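Local atomic coordinates of glycosaminoglycan xylosylkinase (Hydra vulgaris, PDB entry 5XOM), a protein that probably phosphorylates the xylose of the linkage region that joins glycosaminoglycan chains to proteoglycan core proteins. Residues V59-T63 against R149-V153; K111-R117 against Y129-E135. One frame throughout, in Å; residues are numbered along the deposited sequence.

Contact 1: residues V59-T63 against R149-V153; sequences VRALT and RAPPV
Leu62 and Thr63 press their methyl groups against the backbone and prolines of 149-153, while Arg60 and Arg149 run side by side at the other end. In Leu62, CG is anti to the carbonyl carbon (chi1 -71°) and one methyl reaches forward: CD1 lies 3.4 Å from Arg149 O and 4.1 Å from Pro151 CD. Thr63 splits its two branches between different tasks. Its CG2 meets Pro152 CD at 3.8 Å and Ala150 O at 3.5 Å, whereas OG1, held between the backbone N and the carbonyl carbon (chi1 58°), donates to water 1. That water in turn donates to Ala150 O at 2.6 Å, bridging the two segments. Segment 149-153 is the link from helix 132-144 into strand 153-159, an outermost strand of the five-stranded antiparallel sheet, and 59-63 links helix 49-56 to helix 67-79. The bent chain of Arg60 sets NH2 over one face of the Arg149 guanidinium, toward the rim, 3.9 Å from Arg149 NH2, with the planes 67° apart. Arg60 NH1 forms a salt bridge with Asp262 and a hydrogen bond to Ser290 O, and Arg149 NH1 a salt bridge with Asp265; the two aspartates probably make the close like charges tolerable.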
loop_
_atom_site.group_PDB
_atom_site.type_symbol
_atom_site.label_atom_id
_atom_site.label_comp_id
_atom_site.label_asym_id
_atom_site.label_seq_id
_atom_site.Cartn_x
_atom_site.Cartn_y
_atom_site.Cartn_z
ATOM N N VAL A 59 -1.027 16.250 -1.500
ATOM C CA VAL A 59 -1.842 17.402 -1.132
ATOM C C VAL A 59 -3.298 17.019 -0.884
ATOM O O VAL A 59 -4.024 17.770 -0.219
ATOM C CB VAL A 59 -1.744 18.505 -2.205
ATOM C CG1 VAL A 59 -2.685 18.230 -3.372
ATOM C CG2 VAL A 59 -2.032 19.869 -1.586
ATOM N N ARG A 60 -3.735 15.846 -1.348
ATOM C CA ARG A 60 -5.097 15.392 -1.109
ATOM C C ARG A 60 -5.177 14.157 -0.218
ATOM O O ARG A 60 -6.251 13.549 -0.115
ATOM C CB ARG A 60 -5.790 15.105 -2.443
ATOM C CG ARG A 60 -6.078 16.363 -3.274
ATOM C CD ARG A 60 -6.897 17.383 -2.465
ATOM N NE ARG A 60 -8.151 16.822 -1.982
ATOM C CZ ARG A 60 -9.091 17.517 -1.353
ATOM N NH1 ARG A 60 -8.972 18.824 -1.108
ATOM N NH2 ARG A 60 -10.203 16.903 -0.951
ATOM N N ALA A 61 -4.092 13.792 0.464
ATOM C CA ALA A 61 -4.137 12.644 1.371
ATOM C C ALA A 61 -2.929 12.675 2.290
ATOM O O ALA A 61 -1.789 12.660 1.814
ATOM C CB ALA A 61 -4.184 11.324 0.597
ATOM N N LEU A 62 -3.173 12.699 3.603
ATOM C CA LEU A 62 -2.078 12.567 4.553
ATOM C C LEU A 62 -1.697 11.110 4.771
ATOM O O LEU A 62 -0.519 10.808 4.989
ATOM C CB LEU A 62 -2.440 13.220 5.893
ATOM C CG LEU A 62 -2.512 14.750 5.962
ATOM C CD1 LEU A 62 -2.735 15.181 7.417
ATOM C CD2 LEU A 62 -1.267 15.414 5.359
ATOM N N THR A 63 -2.662 10.197 4.704
ATOM C CA THR A 63 -2.417 8.776 4.894
ATOM C C THR A 63 -3.018 8.001 3.730
ATOM O O THR A 63 -3.742 8.546 2.892
ATOM C CB THR A 63 -2.996 8.276 6.225
ATOM O OG1 THR A 63 -4.403 8.541 6.258
ATOM C CG2 THR A 63 -2.326 8.984 7.401
ATOM N N ARG A 149 -7.226 12.342 6.043
ATOM C CA ARG A 149 -6.777 13.706 6.309
ATOM C C ARG A 149 -6.264 13.919 7.721
ATOM O O ARG A 149 -6.080 15.077 8.125
ATOM C CB ARG A 149 -7.910 14.687 6.057
ATOM C CG ARG A 149 -8.423 14.539 4.700
ATOM C CD ARG A 149 -9.679 15.293 4.413
ATOM N NE ARG A 149 -10.226 14.644 3.240
ATOM C CZ ARG A 149 -11.311 15.012 2.595
ATOM N NH1 ARG A 149 -12.031 16.078 2.964
ATOM N NH2 ARG A 149 -11.674 14.306 1.537
ATOM N N ALA A 150 -6.098 12.855 8.497
ATOM C CA ALA A 150 -5.665 12.955 9.880
ATOM C C ALA A 150 -4.265 12.379 10.043
ATOM O O ALA A 150 -3.992 11.291 9.521
ATOM C CB ALA A 150 -6.641 12.211 10.800
ATOM N N PRO A 151 -3.367 13.073 10.741
ATOM C CA PRO A 151 -2.036 12.542 11.003
ATOM C C PRO A 151 -2.128 11.263 11.920
ATOM O O PRO A 151 -3.040 11.186 12.734
ATOM C CB PRO A 151 -1.298 13.668 11.722
ATOM C CG PRO A 151 -2.222 14.812 11.787
ATOM C CD PRO A 151 -3.578 14.408 11.336
ATOM N N PRO A 152 -1.203 10.348 11.729
ATOM C CA PRO A 152 -1.210 9.122 12.573
ATOM C C PRO A 152 -1.170 9.419 14.071
ATOM O O PRO A 152 -0.448 10.301 14.540
ATOM C CB PRO A 152 0.055 8.385 12.114
ATOM C CG PRO A 152 0.263 8.825 10.694
ATOM C CD PRO A 152 -0.406 10.175 10.503
ATOM N N VAL A 153 -1.954 8.642 14.825
ATOM C CA VAL A 153 -2.051 8.740 16.282
ATOM C C VAL A 153 -1.891 7.352 16.886
ATOM O O VAL A 153 -2.487 6.383 16.403
ATOM C CB VAL A 153 -3.397 9.350 16.720
ATOM C CG1 VAL A 153 -3.440 9.509 18.236
ATOM C CG2 VAL A 153 -3.657 10.684 16.007
HETATM O O HOH W 1 -5.439 9.449 8.346
#

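Contact 2: residues K111-R117 against Y129-E135; sequences KPKRYSR and YDRHNAE
His132, Lys111 and Tyr129 bury the most surface between 111-117 and 129-135. Lys111 reaches from the end of strand 106-112 to two acids: NZ forms salt bridges with Glu135 OE2 at 2.6 Å, nearly along the C-O axis, and Asp130 OD2 at 3.1 Å, from above that carboxylate's plane. A strand lysine paired with a glutamate of the following helix is consistent with the Lys-Glu salt bridge of the protein kinase fold. A methionine here would probably leave Glu135 and Asp130 without their shared counter-charge. With CG between the backbone N and the carbonyl carbon (chi1 75°), the His132 ring is sandwiched: Lys113 CB makes a CH-pi contact 3.7 Å from the ring centroid, and Asn133 CB covers the opposite face. Arg117 NH1 comes to the ring edge, 3.4 Å from His132 CE1. His132 NE2 hydrogen-bonds Glu207 OE1, which also pairs with Arg117, itself bonded to Pro354 O; His132 ND1 shares water 3 with Arg114 N. On Tyr129 the guanidinium of Arg114 lies flat, centres 3.8 Å apart and planes at 17°, a stacked cation-pi pair, and Glu197 holds the Tyr129 hydroxyl. Tyr129 N gives a straight bond to Tyr115 OH (2.9 Å, 165°). With bonds at both ring nitrogens and neighbours on both faces, His132 is probably fixed in rotation, while the two acids hold the end of Lys111 in place.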
loop_
_atom_site.group_PDB
_atom_site.type_symbol
_atom_site.label_atom_id
_atom_site.label_comp_id
_atom_site.label_asym_id
_atom_site.label_seq_id
_atom_site.Cartn_x
_atom_site.Cartn_y
_atom_site.Cartn_z
ATOM N N LYS A 111 -0.548 14.034 24.135
ATOM C CA LYS A 111 -1.754 14.430 24.853
ATOM C C LYS A 111 -2.028 13.458 25.990
ATOM O O LYS A 111 -2.387 12.298 25.731
ATOM C CB LYS A 111 -2.942 14.488 23.897
ATOM C CG LYS A 111 -2.683 15.449 22.763
ATOM C CD LYS A 111 -3.942 16.141 22.317
ATOM C CE LYS A 111 -3.600 17.185 21.283
ATOM N NZ LYS A 111 -4.807 17.658 20.572
ATOM N N PRO A 112 -1.854 13.867 27.242
ATOM C CA PRO A 112 -2.072 12.945 28.360
ATOM C C PRO A 112 -3.550 12.668 28.599
ATOM O O PRO A 112 -4.424 13.472 28.268
ATOM C CB PRO A 112 -1.442 13.679 29.555
ATOM C CG PRO A 112 -1.483 15.113 29.176
ATOM C CD PRO A 112 -1.336 15.175 27.683
ATOM N N LYS A 113 -3.817 11.505 29.185
ATOM C CA LYS A 113 -5.146 11.194 29.699
ATOM C C LYS A 113 -5.578 12.199 30.762
ATOM O O LYS A 113 -4.805 12.546 31.663
ATOM C CB LYS A 113 -5.144 9.780 30.275
ATOM C CG LYS A 113 -6.394 9.412 31.042
ATOM C CD LYS A 113 -6.263 8.035 31.667
ATOM C CE LYS A 113 -7.138 7.926 32.899
ATOM N NZ LYS A 113 -8.271 7.004 32.736
ATOM N N ARG A 114 -6.826 12.672 30.652
ATOM C CA ARG A 114 -7.390 13.625 31.600
ATOM C C ARG A 114 -8.709 13.176 32.211
ATOM O O ARG A 114 -9.150 13.785 33.189
ATOM C CB ARG A 114 -7.610 14.989 30.926
ATOM C CG ARG A 114 -6.428 15.467 30.110
ATOM C CD ARG A 114 -5.248 15.798 30.985
ATOM N NE ARG A 114 -5.648 16.593 32.135
ATOM C CZ ARG A 114 -5.580 17.920 32.177
ATOM N NH1 ARG A 114 -5.135 18.598 31.129
ATOM N NH2 ARG A 114 -5.959 18.572 33.259
ATOM N N TYR A 115 -9.361 12.158 31.655
ATOM C CA TYR A 115 -10.675 11.720 32.103
ATOM C C TYR A 115 -10.727 10.203 32.077
ATOM O O TYR A 115 -9.950 9.548 31.374
ATOM C CB TYR A 115 -11.808 12.239 31.204
ATOM C CG TYR A 115 -11.989 13.736 31.107
ATOM C CD1 TYR A 115 -12.497 14.471 32.171
ATOM C CD2 TYR A 115 -11.671 14.411 29.944
ATOM C CE1 TYR A 115 -12.680 15.840 32.071
ATOM C CE2 TYR A 115 -11.848 15.776 29.835
ATOM C CZ TYR A 115 -12.351 16.486 30.901
ATOM O OH TYR A 115 -12.525 17.849 30.795
ATOM N N SER A 116 -11.673 9.651 32.832
ATOM C CA SER A 116 -12.039 8.256 32.650
ATOM C C SER A 116 -12.720 8.061 31.296
ATOM O O SER A 116 -13.281 8.997 30.711
ATOM C CB SER A 116 -12.991 7.793 33.750
ATOM O OG SER A 116 -12.428 7.997 35.028
ATOM N N ARG A 117 -12.719 6.807 30.825
ATOM C CA ARG A 117 -13.359 6.507 29.546
ATOM C C ARG A 117 -14.848 6.781 29.578
ATOM O O ARG A 117 -15.435 7.119 28.545
ATOM C CB ARG A 117 -13.163 5.040 29.169
ATOM C CG ARG A 117 -11.743 4.688 28.815
ATOM C CD ARG A 117 -11.336 5.235 27.424
ATOM N NE ARG A 117 -10.137 4.550 26.986
ATOM C CZ ARG A 117 -8.928 4.879 27.408
ATOM N NH1 ARG A 117 -8.739 5.895 28.241
ATOM N NH2 ARG A 117 -7.880 4.188 26.983
ATOM N N TYR A 129 -11.174 19.429 28.833
ATOM C CA TYR A 129 -9.829 19.178 28.338
ATOM C C TYR A 129 -9.864 18.339 27.070
ATOM O O TYR A 129 -10.842 17.647 26.777
ATOM C CB TYR A 129 -8.989 18.421 29.365
ATOM C CG TYR A 129 -9.010 19.005 30.754
ATOM C CD1 TYR A 129 -8.728 20.336 30.970
ATOM C CD2 TYR A 129 -9.324 18.225 31.844
ATOM C CE1 TYR A 129 -8.746 20.868 32.239
ATOM C CE2 TYR A 129 -9.350 18.758 33.116
ATOM C CZ TYR A 129 -9.061 20.079 33.307
ATOM O OH TYR A 129 -9.081 20.615 34.574
ATOM N N ASP A 130 -8.755 18.386 26.332
ATOM C CA ASP A 130 -8.542 17.450 25.234
ATOM C C ASP A 130 -8.609 16.012 25.743
ATOM O O ASP A 130 -7.998 15.680 26.764
ATOM C CB ASP A 130 -7.167 17.712 24.612
ATOM C CG ASP A 130 -7.180 18.842 23.603
ATOM O OD1 ASP A 130 -8.212 19.535 23.519
ATOM O OD2 ASP A 130 -6.144 19.070 22.934
ATOM N N ARG A 131 -9.346 15.158 25.026
ATOM C CA ARG A 131 -9.415 13.726 25.332
ATOM C C ARG A 131 -8.403 12.982 24.469
ATOM O O ARG A 131 -8.519 12.964 23.236
ATOM C CB ARG A 131 -10.812 13.148 25.099
ATOM C CG ARG A 131 -11.808 13.372 26.238
ATOM C CD ARG A 131 -12.205 14.824 26.371
ATOM N NE ARG A 131 -13.221 15.160 25.396
ATOM C CZ ARG A 131 -13.766 16.357 25.271
ATOM N NH1 ARG A 131 -13.419 17.370 26.061
ATOM N NH2 ARG A 131 -14.686 16.559 24.338
ATOM N N HIS A 132 -7.423 12.357 25.117
ATOM C CA HIS A 132 -6.383 11.639 24.389
ATOM C C HIS A 132 -6.965 10.489 23.576
ATOM O O HIS A 132 -6.505 10.212 22.465
ATOM C CB HIS A 132 -5.333 11.117 25.364
ATOM C CG HIS A 132 -5.790 9.926 26.149
ATOM N ND1 HIS A 132 -6.896 9.957 26.972
ATOM C CD2 HIS A 132 -5.309 8.661 26.215
ATOM C CE1 HIS A 132 -7.066 8.770 27.527
ATOM N NE2 HIS A 132 -6.116 7.964 27.085
ATOM N N ASN A 133 -7.951 9.783 24.130
ATOM C CA ASN A 133 -8.516 8.641 23.425
ATOM C C ASN A 133 -9.344 9.081 22.235
ATOM O O ASN A 133 -9.523 8.300 21.296
ATOM C CB ASN A 133 -9.368 7.788 24.374
ATOM C CG ASN A 133 -10.574 8.544 24.910
ATOM O OD1 ASN A 133 -10.452 9.678 25.381
ATOM N ND2 ASN A 133 -11.752 7.925 24.820
ATOM N N ALA A 134 -9.835 10.322 22.254
ATOM C CA ALA A 134 -10.575 10.848 21.114
ATOM C C ALA A 134 -9.670 11.031 19.903
ATOM O O ALA A 134 -10.097 10.789 18.768
ATOM C CB ALA A 134 -11.245 12.170 21.487
ATOM N N GLU A 135 -8.418 11.459 20.121
ATOM C CA GLU A 135 -7.478 11.589 19.009
ATOM C C GLU A 135 -7.257 10.246 18.328
ATOM O O GLU A 135 -7.205 10.170 17.096
ATOM C CB GLU A 135 -6.134 12.158 19.485
ATOM C CG GLU A 135 -6.154 13.627 19.908
ATOM C CD GLU A 135 -6.089 14.623 18.741
ATOM O OE1 GLU A 135 -6.338 14.243 17.572
ATOM O OE2 GLU A 135 -5.784 15.806 19.004
HETATM O O HOH W 2 -5.148 15.777 26.811
HETATM O O HOH W 3 -8.528 11.827 28.540
#

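In the fold
Contact 1 is buried and joins two loops, whereas contact 2 is partly buried and ties strand 106-112 to the start of helix 132-144. That helix relates them: 129-135 leads into it and 149-153 follows it. Along the chain, contact 2 is nested within the loop closed by contact 1. Their centres lie about 21 Å apart, yet they meet where Val153 CG2 packs 3.7 Å from Glu135 O. Chemistry differs with place. Contact 1 relies on methyls, prolines and one bridging water, its arginines finding their acids outside the two segments; contact 2 carries its own salt-bridge network, an aromatic-guanidinium stack and direct polar bonds.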